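Local structure of formyltransferase (Francisella tularensis subsp. tularensis, 4NV1) at residues Lys4-Val9 with Asp168-Lys173; Ile112-Ile117 with Tyr211-Thr216. The protein belongs to the formyltransferase family, pairing a Rossmann-like core with a C-terminal dimerization region, and holds dTDP-4-amino-4,6-dideoxyglucose in its pocket. All blocks are in the same frame, centred on the assembly; numbering follows the deposited sequence.

Interaction 1: Lys4-Val9 with Asp168-Lys173; sequences KKIFVV and DILNNK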
ATOM      1  N   LYS A   4      17.907  26.076  37.742  1.00 53.13           N
ATOM      2  CA  LYS A   4      17.989  24.639  37.510  1.00 49.57           C
ATOM      3  C   LYS A   4      18.855  24.317  36.309  1.00 37.66           C
ATOM      4  O   LYS A   4      18.849  25.034  35.325  1.00 32.61           O
ATOM      5  CB  LYS A   4      16.609  24.007  37.343  1.00 53.75           C
ATOM      6  CG  LYS A   4      15.723  24.112  38.583  1.00 60.62           C
ATOM      7  CD  LYS A   4      14.522  25.028  38.351  1.00 63.55           C
ATOM      8  CE  LYS A   4      14.039  25.763  39.595  1.00 71.10           C
ATOM      9  NZ  LYS A   4      14.398  27.205  39.493  1.00 76.66           N
ATOM     10  N   LYS A   5      19.598  23.229  36.426  1.00 33.26           N
ATOM     11  CA  LYS A   5      20.536  22.812  35.407  1.00 40.45           C
ATOM     12  C   LYS A   5      20.037  21.469  34.936  1.00 32.28           C
ATOM     13  O   LYS A   5      19.875  20.564  35.743  1.00 32.30           O
ATOM     14  CB  LYS A   5      21.959  22.646  35.949  1.00 44.27           C
ATOM     15  CG  LYS A   5      22.827  23.915  35.885  1.00 55.41           C
ATOM     16  CD  LYS A   5      24.220  23.702  35.272  1.00 64.11           C
ATOM     17  CE  LYS A   5      24.221  23.514  33.745  1.00 59.16           C
ATOM     18  NZ  LYS A   5      25.562  23.084  33.261  1.00 56.73           N
ATOM     19  N   ILE A   6      19.889  21.328  33.631  1.00 29.34           N
ATOM     20  CA  ILE A   6      19.157  20.223  33.023  1.00 28.77           C
ATOM     21  C   ILE A   6      19.926  19.579  31.889  1.00 29.58           C
ATOM     22  O   ILE A   6      20.521  20.290  31.042  1.00 27.82           O
ATOM     23  CB  ILE A   6      17.826  20.769  32.478  1.00 31.90           C
ATOM     24  CG1 ILE A   6      17.037  21.391  33.637  1.00 33.56           C
ATOM     25  CG2 ILE A   6      17.001  19.657  31.837  1.00 36.47           C
ATOM     26  CD1 ILE A   6      15.862  22.225  33.193  1.00 39.32           C
ATOM     27  N   PHE A   7      19.865  18.254  31.827  1.00 30.16           N
ATOM     28  CA  PHE A   7      20.269  17.562  30.608  1.00 30.93           C
ATOM     29  C   PHE A   7      19.093  16.812  29.969  1.00 34.67           C
ATOM     30  O   PHE A   7      18.215  16.239  30.638  1.00 28.49           O
ATOM     31  CB  PHE A   7      21.489  16.672  30.821  1.00 27.12           C
ATOM     32  CG  PHE A   7      21.231  15.410  31.577  1.00 25.51           C
ATOM     33  CD1 PHE A   7      21.249  15.382  32.962  1.00 28.73           C
ATOM     34  CD2 PHE A   7      21.011  14.225  30.911  1.00 26.47           C
ATOM     35  CE1 PHE A   7      21.033  14.226  33.693  1.00 25.48           C
ATOM     36  CE2 PHE A   7      20.778  13.062  31.624  1.00 28.96           C
ATOM     37  CZ  PHE A   7      20.793  13.054  33.011  1.00 30.83           C
ATOM     38  N   VAL A   8      19.133  16.779  28.643  1.00 30.35           N
ATOM     39  CA  VAL A   8      18.121  16.180  27.806  1.00 30.48           C
ATOM     40  C   VAL A   8      18.850  15.333  26.810  1.00 30.48           C
ATOM     41  O   VAL A   8      19.618  15.857  26.027  1.00 35.02           O
ATOM     42  CB  VAL A   8      17.378  17.287  27.085  1.00 29.79           C
ATOM     43  CG1 VAL A   8      16.484  16.768  25.953  1.00 31.68           C
ATOM     44  CG2 VAL A   8      16.621  18.094  28.107  1.00 35.59           C
ATOM     45  N   VAL A   9      18.603  14.036  26.885  1.00 29.55           N
ATOM     46  CA  VAL A   9      19.034  13.065  25.918  1.00 30.12           C
ATOM     47  C   VAL A   9      17.956  12.632  24.914  1.00 36.39           C
ATOM     48  O   VAL A   9      16.864  12.163  25.301  1.00 31.59           O
ATOM     49  CB  VAL A   9      19.473  11.854  26.667  1.00 29.78           C
ATOM     50  CG1 VAL A   9      20.262  10.968  25.731  1.00 32.24           C
ATOM     51  CG2 VAL A   9      20.260  12.267  27.893  1.00 31.63           C
ATOM     52  N   ASP A 168       5.702  22.081  36.710  1.00 25.07           N
ATOM     53  CA  ASP A 168       5.628  21.336  37.950  1.00 25.89           C
ATOM     54  C   ASP A 168       6.920  20.608  38.242  1.00 28.32           C
ATOM     55  O   ASP A 168       7.381  20.529  39.394  1.00 28.58           O
ATOM     56  CB  ASP A 168       4.561  20.238  37.901  1.00 26.07           C
ATOM     57  CG  ASP A 168       3.132  20.767  37.931  1.00 32.36           C
ATOM     58  OD1 ASP A 168       2.207  19.918  37.880  1.00 36.31           O
ATOM     59  OD2 ASP A 168       2.922  22.001  37.987  1.00 33.86           O
ATOM     60  N   ILE A 169       7.454  19.979  37.204  1.00 25.34           N
ATOM     61  CA  ILE A 169       8.720  19.316  37.365  1.00 23.66           C
ATOM     62  C   ILE A 169       9.845  20.325  37.672  1.00 20.39           C
ATOM     63  O   ILE A 169      10.724  20.011  38.441  1.00 21.47           O
ATOM     64  CB  ILE A 169       9.096  18.484  36.107  1.00 23.08           C
ATOM     65  CG1 ILE A 169       8.158  17.313  35.876  1.00 21.07           C
ATOM     66  CG2 ILE A 169      10.530  17.994  36.166  1.00 23.08           C
ATOM     67  CD1 ILE A 169       8.057  16.797  34.432  1.00 19.91           C
ATOM     68  N   LEU A 170       9.917  21.472  37.005  1.00 23.13           N
ATOM     69  CA  LEU A 170      11.019  22.389  37.311  1.00 26.22           C
ATOM     70  C   LEU A 170      10.821  22.952  38.734  1.00 32.75           C
ATOM     71  O   LEU A 170      11.777  23.341  39.425  1.00 30.95           O
ATOM     72  CB  LEU A 170      11.044  23.536  36.311  1.00 26.17           C
ATOM     73  CG  LEU A 170      11.280  23.159  34.856  1.00 30.25           C
ATOM     74  CD1 LEU A 170      11.183  24.341  33.910  1.00 29.22           C
ATOM     75  CD2 LEU A 170      12.659  22.547  34.731  1.00 35.97           C
ATOM     76  N   ASN A 171       9.560  22.988  39.163  1.00 32.97           N
ATOM     77  CA  ASN A 171       9.253  23.424  40.510  1.00 34.13           C
ATOM     78  C   ASN A 171       9.399  22.355  41.504  1.00 31.74           C
ATOM     79  O   ASN A 171       9.219  22.624  42.666  1.00 33.26           O
ATOM     80  CB  ASN A 171       7.895  24.101  40.595  1.00 35.05           C
ATOM     81  CG  ASN A 171       7.949  25.429  39.868  1.00 41.49           C
ATOM     82  OD1 ASN A 171       9.009  26.095  39.857  1.00 41.77           O
ATOM     83  ND2 ASN A 171       6.867  25.789  39.192  1.00 40.98           N
ATOM     84  N   ASN A 172       9.861  21.196  41.058  1.00 28.71           N
ATOM     85  CA  ASN A 172       9.993  20.051  41.904  1.00 27.80           C
ATOM     86  C   ASN A 172       8.782  19.706  42.829  1.00 30.32           C
ATOM     87  O   ASN A 172       8.987  19.181  43.924  1.00 26.42           O
ATOM     88  CB  ASN A 172      11.219  20.207  42.764  1.00 30.23           C
ATOM     89  CG  ASN A 172      11.699  18.867  43.245  1.00 35.30           C
ATOM     90  OD1 ASN A 172      11.566  17.872  42.554  1.00 32.55           O
ATOM     91  ND2 ASN A 172      12.209  18.819  44.452  1.00 39.83           N
ATOM     92  N   LYS A 173       7.581  20.006  42.358  1.00 27.33           N
ATOM     93  CA  LYS A 173       6.306  19.535  42.916  1.00 28.22           C
ATOM     94  C   LYS A 173       5.361  19.012  41.795  1.00 24.83           C
ATOM     95  O   LYS A 173       4.682  19.754  41.104  1.00 25.47           O
ATOM     96  CB  LYS A 173       5.696  20.697  43.675  1.00 34.37           C
ATOM     97  CG  LYS A 173       4.202  20.770  43.908  1.00 41.43           C
ATOM     98  CD  LYS A 173       3.906  21.968  44.828  1.00 50.76           C
ATOM     99  CE  LYS A 173       2.902  21.663  45.930  1.00 49.95           C
ATOM    100  NZ  LYS A 173       3.509  20.705  46.909  1.00 53.65           N
TER

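Interaction 2: Ile112-Ile117 with Tyr211-Thr216; sequences INKLPI and YLRAMT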
ATOM      1  N   ILE A 112      -1.859  -4.667  16.787  1.00 19.61           N
ATOM      2  CA  ILE A 112      -2.127  -6.093  16.780  1.00 20.09           C
ATOM      3  C   ILE A 112      -2.851  -6.686  17.977  1.00 27.05           C
ATOM      4  O   ILE A 112      -3.821  -7.433  17.799  1.00 23.63           O
ATOM      5  CB  ILE A 112      -0.827  -6.879  16.550  1.00 20.35           C
ATOM      6  CG1 ILE A 112      -0.276  -6.542  15.146  1.00 20.20           C
ATOM      7  CG2 ILE A 112      -1.039  -8.384  16.756  1.00 21.09           C
ATOM      8  CD1 ILE A 112       1.205  -6.883  14.951  1.00 20.24           C
ATOM      9  N   ASN A 113      -2.340  -6.432  19.177  1.00 25.92           N
ATOM     10  CA  ASN A 113      -2.878  -7.072  20.365  1.00 24.06           C
ATOM     11  C   ASN A 113      -3.925  -6.305  21.117  1.00 20.92           C
ATOM     12  O   ASN A 113      -4.414  -6.792  22.067  1.00 30.19           O
ATOM     13  CB  ASN A 113      -1.735  -7.540  21.257  1.00 27.08           C
ATOM     14  CG  ASN A 113      -0.999  -6.416  21.972  1.00 24.24           C
ATOM     15  OD1 ASN A 113      -1.527  -5.350  22.261  1.00 21.35           O
ATOM     16  ND2 ASN A 113       0.240  -6.698  22.299  1.00 24.83           N
ATOM     17  N   LYS A 114      -4.302  -5.123  20.666  1.00 20.10           N
ATOM     18  CA  LYS A 114      -5.297  -4.253  21.226  1.00 21.71           C
ATOM     19  C   LYS A 114      -5.122  -3.742  22.643  1.00 23.29           C
ATOM     20  O   LYS A 114      -6.020  -3.066  23.078  1.00 21.54           O
ATOM     21  CB  LYS A 114      -6.736  -4.783  21.072  1.00 25.15           C
ATOM     22  CG  LYS A 114      -6.958  -5.566  19.794  1.00 28.95           C
ATOM     23  CD  LYS A 114      -6.698  -4.645  18.602  1.00 29.90           C
ATOM     24  CE  LYS A 114      -6.960  -5.329  17.271  1.00 30.17           C
ATOM     25  NZ  LYS A 114      -6.873  -4.230  16.246  1.00 32.35           N
ATOM     26  N   LEU A 115      -3.991  -3.969  23.322  1.00 25.53           N
ATOM     27  CA  LEU A 115      -3.700  -3.190  24.537  1.00 24.47           C
ATOM     28  C   LEU A 115      -3.646  -1.685  24.271  1.00 27.54           C
ATOM     29  O   LEU A 115      -3.223  -1.262  23.188  1.00 24.30           O
ATOM     30  CB  LEU A 115      -2.420  -3.730  25.159  1.00 26.34           C
ATOM     31  CG  LEU A 115      -2.617  -5.200  25.623  1.00 30.49           C
ATOM     32  CD1 LEU A 115      -1.363  -5.685  26.328  1.00 32.31           C
ATOM     33  CD2 LEU A 115      -3.830  -5.397  26.543  1.00 31.62           C
ATOM     34  N   PRO A 116      -4.127  -0.847  25.209  1.00 23.57           N
ATOM     35  CA  PRO A 116      -3.963   0.590  25.028  1.00 22.69           C
ATOM     36  C   PRO A 116      -2.571   1.045  24.566  1.00 17.98           C
ATOM     37  O   PRO A 116      -1.550   0.473  24.918  1.00 17.20           O
ATOM     38  CB  PRO A 116      -4.154   1.113  26.451  1.00 25.20           C
ATOM     39  CG  PRO A 116      -5.216   0.225  26.964  1.00 24.00           C
ATOM     40  CD  PRO A 116      -4.662  -1.111  26.544  1.00 27.84           C
ATOM     41  N   ILE A 117      -2.578   2.174  23.890  1.00 20.13           N
ATOM     42  CA  ILE A 117      -1.357   2.822  23.413  1.00 19.30           C
ATOM     43  C   ILE A 117      -1.612   4.284  23.688  1.00 18.39           C
ATOM     44  O   ILE A 117      -2.741   4.779  23.693  1.00 19.16           O
ATOM     45  CB  ILE A 117      -1.168   2.559  21.880  1.00 18.23           C
ATOM     46  CG1 ILE A 117       0.064   3.264  21.325  1.00 16.67           C
ATOM     47  CG2 ILE A 117      -2.364   3.139  21.135  1.00 17.78           C
ATOM     48  CD1 ILE A 117       1.360   2.706  21.841  1.00 17.29           C
ATOM     49  N   TYR A 211      -2.542  -6.792  11.170  1.00 23.01           N
ATOM     50  CA  TYR A 211      -1.119  -7.094  11.121  1.00 24.99           C
ATOM     51  C   TYR A 211      -0.353  -6.233  10.055  1.00 24.51           C
ATOM     52  O   TYR A 211       0.755  -5.718  10.298  1.00 21.92           O
ATOM     53  CB  TYR A 211      -0.903  -8.582  10.856  1.00 24.84           C
ATOM     54  CG  TYR A 211       0.531  -8.921  10.533  1.00 25.07           C
ATOM     55  CD1 TYR A 211       1.441  -9.202  11.525  1.00 25.91           C
ATOM     56  CD2 TYR A 211       0.984  -8.905   9.226  1.00 26.50           C
ATOM     57  CE1 TYR A 211       2.765  -9.483  11.234  1.00 29.69           C
ATOM     58  CE2 TYR A 211       2.293  -9.192   8.923  1.00 27.15           C
ATOM     59  CZ  TYR A 211       3.203  -9.451   9.921  1.00 30.07           C
ATOM     60  OH  TYR A 211       4.533  -9.711   9.613  1.00 30.65           O
ATOM     61  N   LEU A 212      -0.894  -6.156   8.847  1.00 23.73           N
ATOM     62  CA  LEU A 212      -0.231  -5.436   7.746  1.00 23.51           C
ATOM     63  C   LEU A 212      -0.078  -3.930   8.053  1.00 23.39           C
ATOM     64  O   LEU A 212       1.000  -3.321   7.870  1.00 20.53           O
ATOM     65  CB  LEU A 212      -0.993  -5.684   6.430  1.00 21.22           C
ATOM     66  CG  LEU A 212      -0.727  -7.107   5.950  1.00 20.62           C
ATOM     67  CD1 LEU A 212      -1.651  -7.540   4.830  1.00 20.92           C
ATOM     68  CD2 LEU A 212       0.740  -7.299   5.601  1.00 20.54           C
ATOM     69  N   ARG A 213      -1.141  -3.327   8.576  1.00 20.48           N
ATOM     70  CA  ARG A 213      -1.036  -1.954   8.988  1.00 20.14           C
ATOM     71  C   ARG A 213      -0.115  -1.682  10.178  1.00 21.72           C
ATOM     72  O   ARG A 213       0.595  -0.640  10.199  1.00 19.40           O
ATOM     73  CB  ARG A 213      -2.394  -1.259   9.087  1.00 20.95           C
ATOM     74  CG  ARG A 213      -3.189  -1.577  10.359  1.00 20.31           C
ATOM     75  CD  ARG A 213      -4.644  -1.275  10.153  1.00 19.27           C
ATOM     76  NE  ARG A 213      -5.538  -1.668  11.240  1.00 20.70           N
ATOM     77  CZ  ARG A 213      -6.039  -0.820  12.135  1.00 21.33           C
ATOM     78  NH1 ARG A 213      -5.646   0.424  12.167  1.00 20.13           N
ATOM     79  NH2 ARG A 213      -6.911  -1.231  13.061  1.00 23.51           N
ATOM     80  N   ALA A 214      -0.036  -2.623  11.113  1.00 19.77           N
ATOM     81  CA  ALA A 214       0.864  -2.453  12.261  1.00 21.31           C
ATOM     82  C   ALA A 214       2.327  -2.475  11.789  1.00 22.11           C
ATOM     83  O   ALA A 214       3.197  -1.874  12.387  1.00 17.84           O
ATOM     84  CB  ALA A 214       0.686  -3.565  13.285  1.00 20.24           C
ATOM     85  N   MET A 215       2.602  -3.197  10.702  1.00 24.80           N
ATOM     86  CA  MET A 215       3.940  -3.296  10.135  1.00 24.33           C
ATOM     87  C   MET A 215       4.313  -2.293   9.044  1.00 24.75           C
ATOM     88  O   MET A 215       5.435  -2.367   8.518  1.00 20.84           O
ATOM     89  CB  MET A 215       4.149  -4.713   9.580  1.00 29.08           C
ATOM     90  CG  MET A 215       4.056  -5.855  10.571  1.00 29.69           C
ATOM     91  SD  MET A 215       5.252  -5.871  11.907  1.00 35.94           S
ATOM     92  CE  MET A 215       6.667  -6.586  11.131  1.00 38.12           C
ATOM     93  N   THR A 216       3.423  -1.339   8.793  1.00 21.49           N
ATOM     94  CA  THR A 216       3.575  -0.304   7.811  1.00 22.21           C
ATOM     95  C   THR A 216       3.891   1.054   8.425  1.00 22.60           C
ATOM     96  O   THR A 216       3.096   1.659   9.174  1.00 19.64           O
ATOM     97  CB  THR A 216       2.358  -0.214   6.844  1.00 24.21           C
ATOM     98  OG1 THR A 216       2.086  -1.505   6.252  1.00 22.26           O
ATOM     99  CG2 THR A 216       2.640   0.801   5.766  1.00 24.99           C
TER
HETATM  100  O   HOH W   1      -9.072  -3.810  13.797  1.00 34.66           O

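Interaction 1: Lys4-Val9 with Asp168-Lys173
I6 reaches the last turn of helix 147-170 with the end of its longer branch: CD1 of I6 sits 3.6 Å from CD2 of L170, and the two side chains cross at about a right angle. The ethyl arm gets there because CG1 lies anti to the carbonyl carbon (chi1 -59°) and CD1 then extends from it (chi2 167°). L170 is the residue that gives up most surface here, with its CD2 branch meeting the strand while F72 and L70 of strand 70-74 lie against I6 and L170 respectively. This is the helix-on-sheet packing of a Rossmann-like core: strand 4-9 runs between strands 29-35 and 70-74, and the long helix covers one face at the strand's N-terminal end. K4 comes in alongside, over the helix C-terminus, its aliphatic chain bent at chi2 (113°) and beyond. The carbons rather than the amine make the touch, CE of K4 lying 3.3 Å and CD of K4 3.4 Å from the carbonyl O of L170. Just past that carbonyl the helix ends in a Schellman motif, N172 taking positive phi while N of K173 bonds back to O of D168 at 3.0 Å and N of N172 to O of I169.

Interaction 2: Ile112-Ile117 with Tyr211-Thr216
Two cations come close together across this contact, NZ of K114 standing 4.4 Å from NH2 of R213. Both are drawn to the one carboxylate of D210, three residues before R213 on helix 205-214, K114 NZ bridging to OD2 and R213 NE to OD1; NH1 of R213 bonds to the backbone O atoms of E145 and N142. Here the end of helix 106-113, in the formyl transferase core, meets the end of helix 205-214, in the C-terminal dimerization region, so the contact joins the two parts of the subunit. I112 supplies the apolar half. Its CG1, anti to the carbonyl carbon (chi1 -64°), lies 3.6 Å from CB of A214, and its CD1 rests 3.7 Å from that same methyl. I112 and Y211 run side by side, pointing the same way, with CD1 of I112 approaching CD1 of the Y211 ring obliquely at 4.1 Å. CG of M215, the first residue past the helix, lies above one face of the ring, offset toward the rim, and the hydroxyl bonds to O of M194 on helix 188-195. M205 of the second subunit packs on Y211, so this tyrosine is part of the interface between the subunits. After the first helix, K114 takes positive phi and N113 folds an Asx turn, its OD1 accepting from N of L115 at 3.0 Å. To one side of the two cations, a water at the edge of the R213 guanidinium, in its plane, accepts weakly from both, 3.3 Å from NZ of K114 and 3.4 Å from NH2 of R213.

Overall arrangement
The two contacts lie on opposite sides of the chain's centre, their own centres 34 Å apart and their nearest atoms about 18 Å apart, so they do not touch. Interaction 1 belongs to the core alone, at the C-terminal end of helix 147-170; interaction 2 joins the core to the C-terminal region. Along the sequence their segments alternate, with 112-117 falling between the halves of interaction 1. Interaction 2 is the one tied to the ligand pocket, without touching the ligand: the side chain of A214 is about 9 Å from dTDP-4-amino-4,6-dideoxyglucose, M215 packs on the pocket residue Y191, and O of M215 accepts from ND2 of N222, another pocket residue.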